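Side-chain contacts in acetyltransferase (Klebsiella pneumoniae, PDB 5XUN), which is the toxin of a type II toxin-antitoxin system and probably acetylates the amino group of glycyl-tRNA(Gly) with acetyl-CoA as donor: residues A143-R147 against L148-Q152; G24-A27 against L28-F31; S52-T55 against V56-L60; V119-G122 against A123-V127. The protein carries 1 engineered substitution. All blocks are in the same frame, centred on the assembly; numbering follows the deposited sequence.

Interaction 1: residues A143-R147 against L148-Q152; sequences AFFLR and LGFIQ. Engineered in segment 143-147: F145 (natural residue Tyr). With ACO (acetyl coenzyme *a), chain E.
L148 lays its CD1 methyl over one face of the F144 ring, 3.5 Å from F144 CZ. CCP of acetyl-CoA lies over the opposite face. F144 therefore stands as a slab between leucine and cofactor. Its CG is anti to the backbone N (chi1 169°), which swings the ring round to both. L148 N gives a weak bond to F144 O. Just before it, the bent chain of R147 brings NH1 to 3.0 Å from O8A of the cofactor's 3'-phosphate. G149 comes next, with positive phi (106°). G149 N donates to L146 O at 3.1 Å, from well above the carbonyl plane. F150 N reaches back to F145 O, also 3.1 Å. These two bonds make a Schellman motif. It ends helix 139-147 and leads the chain into strand 151-152, outermost in this chain's GNAT sheet. The F150 ring receives the edge of the engineered F145 on its face. The centroids are 5.0 Å apart and the planes 63° from parallel. F145 CB also lies over the F150 ring. The F145 edge turns its CE2 to acetyl carbon C of the cofactor, 4.1 Å away. One water donates to both L146 O and F150 O.

Interaction 2: residues G24-A27 against L28-F31; sequences GEEA and LNTF. With ACO (acetyl coenzyme *a), chain E.
The carboxylate of E26 is met by the amide of N29 from above its plane. N29 ND2 lies 3.3 Å from E26 OE1, 64° out of the carboxylate plane. The oxygen itself sits nearly in the amide plane. The bend of E26 at chi2 (53°) folds the acid back over the helix start, and the two side chains cross at about a right angle. The other end of the amide is held too: N29 OD1 accepts from C23 N, before the helix. This is the first turn of helix 26-34, with E25 as N-cap residue. E25 O takes N29 N at 3.2 Å and, weakly, L28 N. In this GNAT fold the turn lies against the pantetheine arm of acetyl-CoA. L28 CD1 is 3.8 Å from ACO C6P, and E25 CB is 4.0 Å from the same carbon. One residue on, E26 O is gripped twice. T30 N comes in nearly along the C=O axis at 2.8 Å. T30 OG1 donates from above the carbonyl plane at 3.2 Å. F31 N closes the next turn on A27 O. The F31 ring makes a cation-pi contact with R96 and packs on Y86 of the second subunit.

Interaction 3: residues S52-T55 against V56-L60; sequences SGDT and VPRLL
R58 folds its side chain along S52 and D54, touching one or the other at almost every step. Its CB lies 3.6 Å from S52 OG. The next carbon, CG, comes within 3.5 Å of D54 OD2. CD is closer still to the same oxygen, at 3.3 Å. There the chain bends (chi3 38°), which turns the guanidinium away from the turn and toward L60. At the tip, NH1 faces D54 OD2 at 3.8 Å, a long salt bridge. OD2 lies at the edge of the guanidinium, near its plane, while the carboxylate is turned 53° against it. CD2 of L60 sits over one guanidinium face. R58 also touches D17.

The contact closes the beta hairpin between antiparallel strands 46-51 and 59-71 of the GNAT sheet. S52 N donates to R58 O at 3.0 Å, in the carbonyl plane. The return bond uses a side chain: R58 N gives its hydrogen to S52 OG, also at 3.0 Å and nearly straight. S52 OG can take it because it stands between its own backbone N and carbonyl carbon (chi1 74°). S52 OG also donates to D54 OD2, though the very short distance is doubtful. S52 O lies 3.5 Å from P57 CB. Further out in the turn, P57 CD rests on T55 O, 3.3 Å away.

Interaction 4: residues V119-G122 against A123-V127; sequences VVWG and ASKAV
One face of the W121 indole carries the end of K125. The ammonium NZ sits 3.6 Å from the centroid of the six-membered ring, 23° off the normal, a cation-pi contact. Behind it, K125 CE lies over the five-membered ring, 3.8 Å from that centroid, as a CH-pi contact. S124 OG approaches the indole obliquely, near CD1. The indole touches I168 and E169 of helix 165-171 and stacks with F172 just after it. The pair is an i to i+4 contact near the end of helix 108-126. That helix is the crossover of the beta-alpha-beta unit formed with strands 88-99 and 131-135 in the GNAT fold.

The first torsion of W121 (chi1 -178°) sets the indole on the side of its own carbonyl, where K125, one turn on, can lie over it. K125 is extended beyond CG and crosses obliquely to the ring. Its CG and CD pass W121 O on the way. That carbonyl is held mainly by a side chain: S124 OG donates to it at 2.6 Å. Backbone bonds to it from S124 N and K125 N are weak. One turn earlier the helix is regular, with A123 N on V119 O at 2.9 Å and S124 N on V120 O at 2.8 Å. The end of the helix meets the second subunit. There K125 O is hydrogen-bonded to R46 of the second subunit and A126 O to Y48 of the same subunit, and V119 packs on its A126. Within the chain, A123 O accepts from both A126 N and V127 N, each at 3.1 Å.

In the fold
From the N terminus the contacts follow in series: interaction 2, then 3, 4 and 1. None nests in or crosses another. Interaction 2 starts helix 26-34 beside the pantetheine arm. Interaction 3 closes the hairpin between strands 46-51 and 59-71. Interaction 4 ends helix 108-126 before strand 131-135, at the subunit interface. Interaction 1 leads helix 139-147 into strand 151-152. Interactions 1 and 2 both touch acetyl-CoA, with centres about 22 Å apart, and they hold different parts of it. Interactions 1 and 3 reach the same sheet, about 30 Å apart between centres. Interactions 2 and 4 lie on opposite sides of the chain's centre.

Interaction 1: residues A143-R147 against L148-Q152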
loop_
_atom_site.group_PDB
_atom_site.type_symbol
_atom_site.label_atom_id
_atom_site.label_comp_id
_atom_site.label_asym_id
_atom_site.label_seq_id
_atom_site.Cartn_x
_atom_site.Cartn_y
_atom_site.Cartn_z
ATOM N N ALA B 143 -20.076 0.841 -14.906
ATOM C CA ALA B 143 -20.914 -0.346 -15.026
ATOM C C ALA B 143 -20.063 -1.606 -15.075
ATOM O O ALA B 143 -20.450 -2.650 -14.537
ATOM C CB ALA B 143 -21.800 -0.237 -16.269
ATOM N N PHE B 144 -18.903 -1.524 -15.726
ATOM C CA PHE B 144 -17.967 -2.643 -15.755
ATOM C C PHE B 144 -17.575 -3.067 -14.343
ATOM O O PHE B 144 -17.611 -4.256 -14.008
ATOM C CB PHE B 144 -16.736 -2.249 -16.576
ATOM C CG PHE B 144 -15.589 -3.210 -16.473
ATOM C CD1 PHE B 144 -15.607 -4.408 -17.168
ATOM C CD2 PHE B 144 -14.470 -2.899 -15.709
ATOM C CE1 PHE B 144 -14.548 -5.287 -17.085
ATOM C CE2 PHE B 144 -13.404 -3.776 -15.627
ATOM C CZ PHE B 144 -13.446 -4.973 -16.310
ATOM N N PHE B 145 -17.194 -2.106 -13.499
ATOM C CA PHE B 145 -16.740 -2.457 -12.156
ATOM C C PHE B 145 -17.904 -2.898 -11.276
ATOM O O PHE B 145 -17.764 -3.833 -10.479
ATOM C CB PHE B 145 -15.987 -1.282 -11.526
ATOM C CG PHE B 145 -14.608 -1.065 -12.102
ATOM C CD1 PHE B 145 -13.632 -2.047 -11.983
ATOM C CD2 PHE B 145 -14.284 0.114 -12.752
ATOM C CE1 PHE B 145 -12.370 -1.866 -12.503
ATOM C CE2 PHE B 145 -13.018 0.304 -13.276
ATOM C CZ PHE B 145 -12.059 -0.692 -13.150
ATOM N N LEU B 146 -19.064 -2.251 -11.421
ATOM C CA LEU B 146 -20.241 -2.651 -10.655
ATOM C C LEU B 146 -20.619 -4.100 -10.928
ATOM O O LEU B 146 -21.006 -4.829 -10.007
ATOM C CB LEU B 146 -21.413 -1.724 -10.973
ATOM C CG LEU B 146 -21.258 -0.297 -10.439
ATOM C CD1 LEU B 146 -22.416 0.581 -10.881
ATOM C CD2 LEU B 146 -21.153 -0.300 -8.922
ATOM N N ARG B 147 -20.498 -4.541 -12.181
ATOM C CA ARG B 147 -20.872 -5.910 -12.516
ATOM C C ARG B 147 -19.911 -6.919 -11.908
ATOM O O ARG B 147 -20.316 -8.042 -11.581
ATOM C CB ARG B 147 -20.933 -6.084 -14.033
ATOM C CG ARG B 147 -22.127 -6.897 -14.497
ATOM C CD ARG B 147 -22.117 -7.141 -16.004
ATOM N NE ARG B 147 -21.560 -6.023 -16.763
ATOM C CZ ARG B 147 -20.514 -6.126 -17.578
ATOM N NH1 ARG B 147 -20.060 -5.062 -18.233
ATOM N NH2 ARG B 147 -19.920 -7.300 -17.742
ATOM N N LEU B 148 -18.642 -6.543 -11.752
ATOM C CA LEU B 148 -17.657 -7.388 -11.092
ATOM C C LEU B 148 -17.813 -7.408 -9.579
ATOM O O LEU B 148 -17.091 -8.154 -8.908
ATOM C CB LEU B 148 -16.243 -6.927 -11.467
ATOM C CG LEU B 148 -15.946 -7.072 -12.957
ATOM C CD1 LEU B 148 -14.599 -6.477 -13.320
ATOM C CD2 LEU B 148 -15.990 -8.551 -13.312
ATOM N N GLY B 149 -18.722 -6.613 -9.032
ATOM C CA GLY B 149 -19.019 -6.644 -7.620
ATOM C C GLY B 149 -18.486 -5.485 -6.820
ATOM O O GLY B 149 -18.609 -5.501 -5.591
ATOM N N PHE B 150 -17.916 -4.473 -7.464
ATOM C CA PHE B 150 -17.456 -3.325 -6.706
ATOM C C PHE B 150 -18.652 -2.635 -6.064
ATOM O O PHE B 150 -19.776 -2.702 -6.564
ATOM C CB PHE B 150 -16.703 -2.343 -7.601
ATOM C CG PHE B 150 -15.297 -2.772 -7.951
ATOM C CD1 PHE B 150 -15.075 -3.852 -8.786
ATOM C CD2 PHE B 150 -14.201 -2.077 -7.461
ATOM C CE1 PHE B 150 -13.791 -4.245 -9.121
ATOM C CE2 PHE B 150 -12.911 -2.464 -7.793
ATOM C CZ PHE B 150 -12.704 -3.545 -8.624
ATOM N N ILE B 151 -18.414 -1.992 -4.933
ATOM C CA ILE B 151 -19.479 -1.334 -4.193
ATOM C C ILE B 151 -19.350 0.166 -4.403
ATOM O O ILE B 151 -18.249 0.707 -4.564
ATOM C CB ILE B 151 -19.474 -1.712 -2.695
ATOM C CG1 ILE B 151 -18.230 -1.183 -1.999
ATOM C CG2 ILE B 151 -19.526 -3.218 -2.541
ATOM C CD1 ILE B 151 -18.515 -0.092 -1.022
ATOM N N GLN B 152 -20.467 0.826 -4.304
ATOM C CA GLN B 152 -20.507 2.220 -4.564
ATOM C C GLN B 152 -20.242 3.068 -3.359
ATOM O O GLN B 152 -20.835 2.922 -2.381
ATOM C CB GLN B 152 -21.874 2.548 -5.155
ATOM C CG GLN B 152 -22.203 3.994 -5.154
ATOM C CD GLN B 152 -21.594 4.686 -6.310
ATOM O OE1 GLN B 152 -22.039 4.540 -7.413
ATOM N NE2 GLN B 152 -20.621 5.505 -6.045
HETATM N N1A ACO E . -15.584 -14.015 -19.530
HETATM C C2A ACO E . -16.212 -12.848 -19.269
HETATM N N3A ACO E . -16.802 -12.080 -20.207
HETATM C C4A ACO E . -16.798 -12.452 -21.514
HETATM C C5A ACO E . -16.129 -13.718 -21.874
HETATM C C6A ACO E . -15.502 -14.507 -20.787
HETATM N N6A ACO E . -14.874 -15.678 -21.057
HETATM N N7A ACO E . -16.255 -13.865 -23.203
HETATM C C8A ACO E . -16.938 -12.789 -23.650
HETATM N N9A ACO E . -17.283 -11.951 -22.658
HETATM C C1B ACO E . -18.025 -10.672 -22.871
HETATM C C2B ACO E . -19.334 -10.555 -22.099
HETATM O O2B ACO E . -20.452 -10.822 -22.957
HETATM C C3B ACO E . -19.358 -9.119 -21.607
HETATM O O3B ACO E . -20.089 -8.310 -22.526
HETATM P P3B ACO E . -20.986 -7.056 -22.050
HETATM O O7A ACO E . -22.290 -7.677 -21.607
HETATM O O8A ACO E . -20.193 -6.431 -20.927
HETATM O O9A ACO E . -21.084 -6.196 -23.290
HETATM C C4B ACO E . -17.907 -8.661 -21.654
HETATM O O4B ACO E . -17.186 -9.581 -22.475
HETATM C C5B ACO E . -17.228 -8.598 -20.289
HETATM O O5B ACO E . -16.283 -7.530 -20.311
HETATM P P1A ACO E . -14.721 -7.776 -20.627
HETATM O O1A ACO E . -14.582 -8.404 -21.989
HETATM O O2A ACO E . -14.051 -8.423 -19.444
HETATM O O3A ACO E . -14.229 -6.254 -20.688
HETATM P P2A ACO E . -13.275 -5.696 -21.853
HETATM O O4A ACO E . -12.248 -6.733 -22.223
HETATM O O5A ACO E . -14.125 -5.060 -22.927
HETATM O O6A ACO E . -12.553 -4.529 -21.015
HETATM C CBP ACO E . -12.488 -2.245 -20.384
HETATM C CCP ACO E . -13.349 -3.495 -20.441
HETATM C CDP ACO E . -11.139 -2.575 -19.759
HETATM C CEP ACO E . -13.199 -1.173 -19.572
HETATM C CAP ACO E . -12.346 -1.802 -21.835
HETATM O OAP ACO E . -13.648 -1.444 -22.317
HETATM C C9P ACO E . -11.434 -0.624 -21.995
HETATM O O9P ACO E . -10.222 -0.766 -22.091
HETATM N N8P ACO E . -12.043 0.551 -22.042
HETATM C C7P ACO E . -11.378 1.748 -22.507
HETATM C C6P ACO E . -10.504 2.363 -21.424
HETATM C C5P ACO E . -11.269 2.357 -20.126
HETATM O O5P ACO E . -12.293 3.013 -20.005
HETATM N N4P ACO E . -10.756 1.598 -19.161
HETATM C C3P ACO E . -11.435 1.407 -17.896
HETATM C C2P ACO E . -11.309 2.613 -16.978
HETATM S S1P ACO E . -10.154 2.221 -15.706
HETATM C C ACO E . -10.677 3.342 -14.609
HETATM O O ACO E . -11.757 3.860 -14.814
HETATM C CH3 ACO E . -9.806 3.667 -13.428
HETATM O O HOH W 1 -21.934 -4.014 -7.231
#

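Interaction 2: residues G24-A27 against L28-F31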
loop_
_atom_site.group_PDB
_atom_site.type_symbol
_atom_site.label_atom_id
_atom_site.label_comp_id
_atom_site.label_asym_id
_atom_site.label_seq_id
_atom_site.Cartn_x
_atom_site.Cartn_y
_atom_site.Cartn_z
ATOM N N GLY B 24 -9.526 3.006 -26.945
ATOM C CA GLY B 24 -10.695 3.820 -27.196
ATOM C C GLY B 24 -10.834 5.014 -26.284
ATOM O O GLY B 24 -11.774 5.801 -26.453
ATOM N N GLU B 25 -9.927 5.178 -25.326
ATOM C CA GLU B 25 -9.871 6.353 -24.464
ATOM C C GLU B 25 -8.468 6.922 -24.616
ATOM O O GLU B 25 -7.484 6.266 -24.256
ATOM C CB GLU B 25 -10.186 5.997 -23.013
ATOM C CG GLU B 25 -11.069 7.008 -22.293
ATOM C CD GLU B 25 -12.537 6.853 -22.640
ATOM O OE1 GLU B 25 -13.364 7.607 -22.084
ATOM O OE2 GLU B 25 -12.866 5.971 -23.462
ATOM N N GLU B 26 -8.370 8.114 -25.199
ATOM C CA GLU B 26 -7.055 8.609 -25.588
ATOM C C GLU B 26 -6.150 8.835 -24.386
ATOM O O GLU B 26 -4.931 8.658 -24.490
ATOM C CB GLU B 26 -7.189 9.894 -26.403
ATOM C CG GLU B 26 -5.967 10.177 -27.270
ATOM C CD GLU B 26 -5.582 9.000 -28.171
ATOM O OE1 GLU B 26 -6.472 8.207 -28.553
ATOM O OE2 GLU B 26 -4.378 8.864 -28.492
ATOM N N ALA B 27 -6.719 9.214 -23.244
ATOM C CA ALA B 27 -5.890 9.511 -22.083
ATOM C C ALA B 27 -5.075 8.295 -21.669
ATOM O O ALA B 27 -3.881 8.410 -21.370
ATOM C CB ALA B 27 -6.762 10.001 -20.928
ATOM N N LEU B 28 -5.695 7.116 -21.681
ATOM C CA LEU B 28 -5.010 5.891 -21.304
ATOM C C LEU B 28 -4.087 5.385 -22.396
ATOM O O LEU B 28 -3.125 4.668 -22.090
ATOM C CB LEU B 28 -6.036 4.819 -20.935
ATOM C CG LEU B 28 -6.965 5.274 -19.798
ATOM C CD1 LEU B 28 -7.844 4.142 -19.292
ATOM C CD2 LEU B 28 -6.185 5.906 -18.657
ATOM N N ASN B 29 -4.358 5.732 -23.659
ATOM C CA ASN B 29 -3.404 5.424 -24.718
ATOM C C ASN B 29 -2.168 6.294 -24.582
ATOM O O ASN B 29 -1.037 5.813 -24.717
ATOM C CB ASN B 29 -4.037 5.639 -26.094
ATOM C CG ASN B 29 -5.265 4.787 -26.317
ATOM O OD1 ASN B 29 -5.303 3.617 -25.941
ATOM N ND2 ASN B 29 -6.282 5.375 -26.937
ATOM N N THR B 30 -2.371 7.586 -24.332
ATOM C CA THR B 30 -1.244 8.479 -24.121
ATOM C C THR B 30 -0.457 8.073 -22.877
ATOM O O THR B 30 0.780 8.111 -22.873
ATOM C CB THR B 30 -1.747 9.921 -24.017
ATOM O OG1 THR B 30 -2.346 10.306 -25.260
ATOM C CG2 THR B 30 -0.616 10.870 -23.710
ATOM N N PHE B 31 -1.155 7.639 -21.821
ATOM C CA PHE B 31 -0.449 7.290 -20.593
ATOM C C PHE B 31 0.467 6.097 -20.818
ATOM O O PHE B 31 1.609 6.090 -20.349
ATOM C CB PHE B 31 -1.428 7.002 -19.456
ATOM C CG PHE B 31 -0.745 6.757 -18.142
ATOM C CD1 PHE B 31 -0.281 5.490 -17.807
ATOM C CD2 PHE B 31 -0.536 7.796 -17.257
ATOM C CE1 PHE B 31 0.372 5.266 -16.599
ATOM C CE2 PHE B 31 0.122 7.577 -16.051
ATOM C CZ PHE B 31 0.570 6.308 -15.725
HETATM N N1A ACO E . -15.584 -14.015 -19.530
HETATM C C2A ACO E . -16.212 -12.848 -19.269
HETATM N N3A ACO E . -16.802 -12.080 -20.207
HETATM C C4A ACO E . -16.798 -12.452 -21.514
HETATM C C5A ACO E . -16.129 -13.718 -21.874
HETATM C C6A ACO E . -15.502 -14.507 -20.787
HETATM N N6A ACO E . -14.874 -15.678 -21.057
HETATM N N7A ACO E . -16.255 -13.865 -23.203
HETATM C C8A ACO E . -16.938 -12.789 -23.650
HETATM N N9A ACO E . -17.283 -11.951 -22.658
HETATM C C1B ACO E . -18.025 -10.672 -22.871
HETATM C C2B ACO E . -19.334 -10.555 -22.099
HETATM O O2B ACO E . -20.452 -10.822 -22.957
HETATM C C3B ACO E . -19.358 -9.119 -21.607
HETATM O O3B ACO E . -20.089 -8.310 -22.526
HETATM P P3B ACO E . -20.986 -7.056 -22.050
HETATM O O7A ACO E . -22.290 -7.677 -21.607
HETATM O O8A ACO E . -20.193 -6.431 -20.927
HETATM O O9A ACO E . -21.084 -6.196 -23.290
HETATM C C4B ACO E . -17.907 -8.661 -21.654
HETATM O O4B ACO E . -17.186 -9.581 -22.475
HETATM C C5B ACO E . -17.228 -8.598 -20.289
HETATM O O5B ACO E . -16.283 -7.530 -20.311
HETATM P P1A ACO E . -14.721 -7.776 -20.627
HETATM O O1A ACO E . -14.582 -8.404 -21.989
HETATM O O2A ACO E . -14.051 -8.423 -19.444
HETATM O O3A ACO E . -14.229 -6.254 -20.688
HETATM P P2A ACO E . -13.275 -5.696 -21.853
HETATM O O4A ACO E . -12.248 -6.733 -22.223
HETATM O O5A ACO E . -14.125 -5.060 -22.927
HETATM O O6A ACO E . -12.553 -4.529 -21.015
HETATM C CBP ACO E . -12.488 -2.245 -20.384
HETATM C CCP ACO E . -13.349 -3.495 -20.441
HETATM C CDP ACO E . -11.139 -2.575 -19.759
HETATM C CEP ACO E . -13.199 -1.173 -19.572
HETATM C CAP ACO E . -12.346 -1.802 -21.835
HETATM O OAP ACO E . -13.648 -1.444 -22.317
HETATM C C9P ACO E . -11.434 -0.624 -21.995
HETATM O O9P ACO E . -10.222 -0.766 -22.091
HETATM N N8P ACO E . -12.043 0.551 -22.042
HETATM C C7P ACO E . -11.378 1.748 -22.507
HETATM C C6P ACO E . -10.504 2.363 -21.424
HETATM C C5P ACO E . -11.269 2.357 -20.126
HETATM O O5P ACO E . -12.293 3.013 -20.005
HETATM N N4P ACO E . -10.756 1.598 -19.161
HETATM C C3P ACO E . -11.435 1.407 -17.896
HETATM C C2P ACO E . -11.309 2.613 -16.978
HETATM S S1P ACO E . -10.154 2.221 -15.706
HETATM C C ACO E . -10.677 3.342 -14.609
HETATM O O ACO E . -11.757 3.860 -14.814
HETATM C CH3 ACO E . -9.806 3.667 -13.428
#

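Interaction 3: residues S52-T55 against V56-L60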
loop_
_atom_site.group_PDB
_atom_site.type_symbol
_atom_site.label_atom_id
_atom_site.label_comp_id
_atom_site.label_asym_id
_atom_site.label_seq_id
_atom_site.Cartn_x
_atom_site.Cartn_y
_atom_site.Cartn_z
ATOM N N SER B 52 1.182 -10.672 -25.738
ATOM C CA SER B 52 1.153 -11.816 -26.635
ATOM C C SER B 52 2.453 -12.611 -26.536
ATOM O O SER B 52 3.405 -12.228 -25.847
ATOM C CB SER B 52 0.920 -11.354 -28.071
ATOM O OG SER B 52 2.094 -10.757 -28.604
ATOM N N GLY B 53 2.503 -13.727 -27.257
ATOM C CA GLY B 53 3.670 -14.579 -27.293
ATOM C C GLY B 53 4.580 -14.388 -28.489
ATOM O O GLY B 53 5.465 -15.224 -28.704
ATOM N N ASP B 54 4.409 -13.313 -29.260
ATOM C CA ASP B 54 5.257 -13.026 -30.414
ATOM C C ASP B 54 6.711 -12.808 -29.985
ATOM O O ASP B 54 7.008 -12.620 -28.802
ATOM C CB ASP B 54 4.739 -11.788 -31.150
ATOM C CG ASP B 54 3.264 -11.891 -31.511
ATOM O OD1 ASP B 54 2.925 -12.739 -32.363
ATOM O OD2 ASP B 54 2.447 -11.119 -30.960
ATOM N N THR B 55 7.628 -12.857 -30.967
ATOM C CA THR B 55 9.050 -12.651 -30.673
ATOM C C THR B 55 9.261 -11.368 -29.886
ATOM O O THR B 55 9.872 -11.371 -28.812
ATOM C CB THR B 55 9.888 -12.582 -31.955
ATOM O OG1 THR B 55 9.803 -11.259 -32.508
ATOM C CG2 THR B 55 9.467 -13.638 -32.987
ATOM N N VAL B 56 8.763 -10.260 -30.421
ATOM C CA VAL B 56 8.556 -9.040 -29.642
ATOM C C VAL B 56 7.127 -9.083 -29.117
ATOM O O VAL B 56 6.181 -8.957 -29.914
ATOM C CB VAL B 56 8.801 -7.780 -30.482
ATOM C CG1 VAL B 56 8.720 -6.544 -29.595
ATOM C CG2 VAL B 56 10.156 -7.860 -31.173
ATOM N N PRO B 57 6.921 -9.302 -27.822
ATOM C CA PRO B 57 5.553 -9.392 -27.312
ATOM C C PRO B 57 4.813 -8.084 -27.540
ATOM O O PRO B 57 5.343 -6.995 -27.315
ATOM C CB PRO B 57 5.746 -9.693 -25.820
ATOM C CG PRO B 57 7.198 -9.411 -25.537
ATOM C CD PRO B 57 7.919 -9.680 -26.812
ATOM N N ARG B 58 3.591 -8.206 -28.033
ATOM C CA ARG B 58 2.724 -7.064 -28.229
ATOM C C ARG B 58 1.919 -6.824 -26.963
ATOM O O ARG B 58 1.468 -7.769 -26.313
ATOM C CB ARG B 58 1.807 -7.309 -29.426
ATOM C CG ARG B 58 2.595 -7.639 -30.691
ATOM C CD ARG B 58 1.716 -8.070 -31.846
ATOM N NE ARG B 58 0.465 -7.323 -31.901
ATOM C CZ ARG B 58 -0.732 -7.877 -31.748
ATOM N NH1 ARG B 58 -0.831 -9.182 -31.524
ATOM N NH2 ARG B 58 -1.825 -7.128 -31.812
ATOM N N LEU B 59 1.762 -5.557 -26.604
ATOM C CA LEU B 59 1.010 -5.194 -25.415
ATOM C C LEU B 59 -0.441 -4.983 -25.829
ATOM O O LEU B 59 -0.731 -4.145 -26.689
ATOM C CB LEU B 59 1.605 -3.945 -24.764
ATOM C CG LEU B 59 1.125 -3.522 -23.378
ATOM C CD1 LEU B 59 2.288 -2.922 -22.598
ATOM C CD2 LEU B 59 -0.006 -2.516 -23.471
ATOM N N LEU B 60 -1.341 -5.775 -25.246
ATOM C CA LEU B 60 -2.762 -5.692 -25.540
ATOM C C LEU B 60 -3.585 -5.142 -24.384
ATOM O O LEU B 60 -4.793 -4.926 -24.549
ATOM C CB LEU B 60 -3.300 -7.076 -25.945
ATOM C CG LEU B 60 -2.918 -7.636 -27.326
ATOM C CD1 LEU B 60 -3.273 -6.649 -28.429
ATOM C CD2 LEU B 60 -1.455 -8.046 -27.421
#

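Interaction 4: residues V119-G122 against A123-V127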
loop_
_atom_site.group_PDB
_atom_site.type_symbol
_atom_site.label_atom_id
_atom_site.label_comp_id
_atom_site.label_asym_id
_atom_site.label_seq_id
_atom_site.Cartn_x
_atom_site.Cartn_y
_atom_site.Cartn_z
ATOM N N VAL B 119 -2.840 -9.707 -6.660
ATOM C CA VAL B 119 -1.733 -8.859 -6.232
ATOM C C VAL B 119 -2.096 -8.125 -4.951
ATOM O O VAL B 119 -1.300 -8.055 -4.008
ATOM C CB VAL B 119 -1.333 -7.878 -7.350
ATOM C CG1 VAL B 119 -0.334 -6.864 -6.828
ATOM C CG2 VAL B 119 -0.761 -8.630 -8.540
ATOM N N VAL B 120 -3.299 -7.556 -4.902
ATOM C CA VAL B 120 -3.726 -6.810 -3.722
ATOM C C VAL B 120 -3.891 -7.744 -2.531
ATOM O O VAL B 120 -3.625 -7.365 -1.380
ATOM C CB VAL B 120 -5.017 -6.036 -4.028
ATOM C CG1 VAL B 120 -5.613 -5.450 -2.758
ATOM C CG2 VAL B 120 -4.720 -4.937 -5.043
ATOM N N TRP B 121 -4.354 -8.969 -2.783
ATOM C CA TRP B 121 -4.446 -9.960 -1.719
ATOM C C TRP B 121 -3.076 -10.226 -1.116
ATOM O O TRP B 121 -2.893 -10.118 0.101
ATOM C CB TRP B 121 -5.057 -11.250 -2.264
ATOM C CG TRP B 121 -5.231 -12.320 -1.247
ATOM C CD1 TRP B 121 -5.835 -12.209 -0.029
ATOM C CD2 TRP B 121 -4.810 -13.684 -1.367
ATOM N NE1 TRP B 121 -5.808 -13.417 0.620
ATOM C CE2 TRP B 121 -5.182 -14.340 -0.180
ATOM C CE3 TRP B 121 -4.152 -14.412 -2.364
ATOM C CZ2 TRP B 121 -4.919 -15.690 0.038
ATOM C CZ3 TRP B 121 -3.890 -15.752 -2.146
ATOM C CH2 TRP B 121 -4.272 -16.377 -0.954
ATOM N N GLY B 122 -2.083 -10.503 -1.969
ATOM C CA GLY B 122 -0.726 -10.672 -1.480
ATOM C C GLY B 122 -0.243 -9.471 -0.690
ATOM O O GLY B 122 0.366 -9.620 0.373
ATOM N N ALA B 123 -0.524 -8.263 -1.196
ATOM C CA ALA B 123 -0.084 -7.044 -0.531
ATOM C C ALA B 123 -0.760 -6.859 0.821
ATOM O O ALA B 123 -0.132 -6.377 1.772
ATOM C CB ALA B 123 -0.348 -5.838 -1.430
ATOM N N SER B 124 -2.038 -7.237 0.928
ATOM C CA SER B 124 -2.796 -7.016 2.153
ATOM C C SER B 124 -2.264 -7.828 3.328
ATOM O O SER B 124 -2.495 -7.451 4.486
ATOM C CB SER B 124 -4.265 -7.372 1.916
ATOM O OG SER B 124 -4.419 -8.784 1.789
ATOM N N LYS B 125 -1.552 -8.918 3.061
ATOM C CA LYS B 125 -0.997 -9.715 4.153
ATOM C C LYS B 125 0.176 -9.019 4.828
ATOM O O LYS B 125 0.400 -9.217 6.029
ATOM C CB LYS B 125 -0.580 -11.092 3.639
ATOM C CG LYS B 125 -1.723 -11.841 3.009
ATOM C CD LYS B 125 -1.224 -12.899 2.056
ATOM C CE LYS B 125 -2.354 -13.831 1.699
ATOM N NZ LYS B 125 -1.838 -15.146 1.226
ATOM N N ALA B 126 0.922 -8.202 4.088
ATOM C CA ALA B 126 2.141 -7.586 4.600
ATOM C C ALA B 126 1.920 -6.185 5.124
ATOM O O ALA B 126 2.654 -5.746 6.017
ATOM C CB ALA B 126 3.217 -7.527 3.509
ATOM N N VAL B 127 0.948 -5.471 4.560
ATOM C CA VAL B 127 0.658 -4.086 4.901
ATOM C C VAL B 127 -0.856 -3.929 4.989
ATOM O O VAL B 127 -1.605 -4.574 4.251
ATOM C CB VAL B 127 1.274 -3.123 3.851
ATOM C CG1 VAL B 127 0.722 -1.738 3.997
ATOM C CG2 VAL B 127 2.813 -3.089 3.975
#